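Long-range contact in UBX domain-containing protein 7 (Homo sapiens, PDB 5X3P), which serves as a ubiquitin-binding adapter linking a subset of NEDD8-associated cullin-RING ligases to the segregase VCP/p97, its UBX domain making the p97 contact: residues 10-15 / 74-79. The protein carries 1 engineered substitution. Residues are numbered along the deposited sequence; the frame is centred on the assembly and turned at random.
Sequences MLRYPD and QETVFV
Arg12 runs alongside the ring of Phe78, its CB 3.7 Å from CD1 of Phe78, and CE1 of that ring lies over one face of the guanidinium, toward its rim. The two planes are 61° apart, so this is an inclined contact, not a flat stack. With CG anti to the carbonyl carbon (chi1 -60°), the arginine sets its CG 3.8 Å from CG2 of Thr76, and further bends at chi2 and chi3 bring the guanidinium to CE1 of Phe78. Long methylenes ending in a charge suit this partly exposed face, which selenomethionine Met10 shares. Cut back to an alanine, this position would probably lose the guanidinium from CE1 of Phe78 and leave the Thr76 methyl without the arginine CG against it.

Between the two faces, two parallel strands are joined by alternating backbone bonds: Arg12 N donates to Val77 O at 2.8 Å, and Val79 N to Arg12 O at 3.0 Å. On the buried face compact aliphatic groups fit, as where Leu11 CD2 meets Val77 CB at 3.8 Å. Past the end of strand 6-12, Tyr13 CD1 packs 3.7 Å from Val79 CG2, and the tyrosine hydroxyl bonds to Glu19.

This pairing of first and last strands is characteristic of the ubiquitin-like beta-grasp fold of the UBX domain. Strands 18-24 and 46-50 flank the pair, while helix 29-38 covers Leu11, Tyr13 and Val79.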
# COMPACT_ATOMS: atom_id res chain seq x y z
N MSE A 10 -2.30 -7.80 1.09
CA MSE A 10 -2.73 -7.94 2.48
C MSE A 10 -2.39 -6.63 3.21
O MSE A 10 -1.23 -6.22 3.26
CB MSE A 10 -2.01 -9.10 3.17
CG MSE A 10 -2.11 -9.05 4.72
SE MSE A 10 -3.94 -9.39 5.34
CE MSE A 10 -3.88 -11.29 5.02
N LEU A 11 -3.41 -5.97 3.77
CA LEU A 11 -3.20 -4.75 4.54
C LEU A 11 -3.25 -5.06 6.03
O LEU A 11 -4.18 -5.70 6.52
CB LEU A 11 -4.24 -3.70 4.18
CG LEU A 11 -4.44 -3.44 2.69
CD1 LEU A 11 -5.53 -2.39 2.50
CD2 LEU A 11 -3.13 -2.97 2.06
N ARG A 12 -2.21 -4.64 6.75
CA ARG A 12 -2.11 -4.94 8.18
C ARG A 12 -2.18 -3.62 8.93
O ARG A 12 -1.21 -2.85 8.93
CB ARG A 12 -0.80 -5.66 8.47
CG ARG A 12 -0.62 -6.98 7.72
CD ARG A 12 -1.32 -8.12 8.44
NE ARG A 12 -0.84 -8.24 9.82
CZ ARG A 12 0.28 -8.88 10.16
NH1 ARG A 12 1.03 -9.45 9.23
NH2 ARG A 12 0.64 -8.93 11.44
N TYR A 13 -3.33 -3.33 9.54
CA TYR A 13 -3.54 -2.06 10.25
C TYR A 13 -2.99 -2.15 11.66
O TYR A 13 -2.94 -3.25 12.23
CB TYR A 13 -5.02 -1.68 10.23
CG TYR A 13 -5.59 -1.43 8.84
CD1 TYR A 13 -5.41 -0.21 8.19
CD2 TYR A 13 -6.32 -2.41 8.18
CE1 TYR A 13 -5.94 0.02 6.91
CE2 TYR A 13 -6.86 -2.19 6.91
CZ TYR A 13 -6.66 -0.98 6.29
OH TYR A 13 -7.19 -0.78 5.03
N PRO A 14 -2.57 -1.02 12.26
CA PRO A 14 -1.80 -1.21 13.49
C PRO A 14 -2.65 -1.60 14.70
O PRO A 14 -2.08 -1.93 15.74
CB PRO A 14 -1.14 0.16 13.70
CG PRO A 14 -2.16 1.12 13.17
CD PRO A 14 -2.82 0.41 11.98
N ASP A 15 -3.98 -1.55 14.58
CA ASP A 15 -4.84 -2.03 15.66
C ASP A 15 -4.99 -3.56 15.61
O ASP A 15 -5.54 -4.18 16.53
CB ASP A 15 -6.21 -1.33 15.64
CG ASP A 15 -6.94 -1.49 14.31
OD1 ASP A 15 -6.35 -2.01 13.35
OD2 ASP A 15 -8.12 -1.08 14.24
N GLN A 74 2.06 -10.44 -5.09
CA GLN A 74 1.40 -10.44 -3.79
C GLN A 74 2.27 -9.67 -2.81
O GLN A 74 3.49 -9.84 -2.81
CB GLN A 74 1.23 -11.88 -3.33
CG GLN A 74 0.46 -12.75 -4.34
CD GLN A 74 0.19 -14.13 -3.79
OE1 GLN A 74 1.01 -14.68 -3.04
NE2 GLN A 74 -0.97 -14.69 -4.14
N GLU A 75 1.64 -8.82 -2.00
CA GLU A 75 2.36 -8.00 -1.03
C GLU A 75 1.62 -7.93 0.27
O GLU A 75 0.38 -7.96 0.30
CB GLU A 75 2.51 -6.56 -1.55
CG GLU A 75 3.33 -6.45 -2.81
CD GLU A 75 4.82 -6.47 -2.51
OE1 GLU A 75 5.19 -6.45 -1.32
OE2 GLU A 75 5.64 -6.46 -3.46
N THR A 76 2.38 -7.81 1.36
CA THR A 76 1.81 -7.51 2.65
C THR A 76 2.20 -6.06 2.99
O THR A 76 3.40 -5.72 2.98
CB THR A 76 2.35 -8.45 3.73
OG1 THR A 76 1.89 -9.79 3.48
CG2 THR A 76 1.87 -8.02 5.11
N VAL A 77 1.21 -5.21 3.24
CA VAL A 77 1.46 -3.79 3.46
C VAL A 77 1.11 -3.44 4.90
O VAL A 77 -0.05 -3.59 5.31
CB VAL A 77 0.63 -2.91 2.51
CG1 VAL A 77 0.98 -1.42 2.73
CG2 VAL A 77 0.88 -3.27 1.05
N PHE A 78 2.10 -2.98 5.66
CA PHE A 78 1.86 -2.49 7.01
C PHE A 78 1.51 -1.01 7.00
O PHE A 78 2.22 -0.21 6.40
CB PHE A 78 3.09 -2.73 7.87
CG PHE A 78 3.40 -4.17 8.06
CD1 PHE A 78 2.74 -4.91 9.04
CD2 PHE A 78 4.33 -4.81 7.24
CE1 PHE A 78 3.01 -6.26 9.21
CE2 PHE A 78 4.60 -6.17 7.41
CZ PHE A 78 3.94 -6.89 8.38
N VAL A 79 0.42 -0.66 7.67
CA VAL A 79 0.08 0.73 7.87
C VAL A 79 0.71 1.17 9.19
O VAL A 79 0.37 0.64 10.25
CB VAL A 79 -1.45 0.93 7.88
CG1 VAL A 79 -1.82 2.39 8.03
CG2 VAL A 79 -2.06 0.36 6.62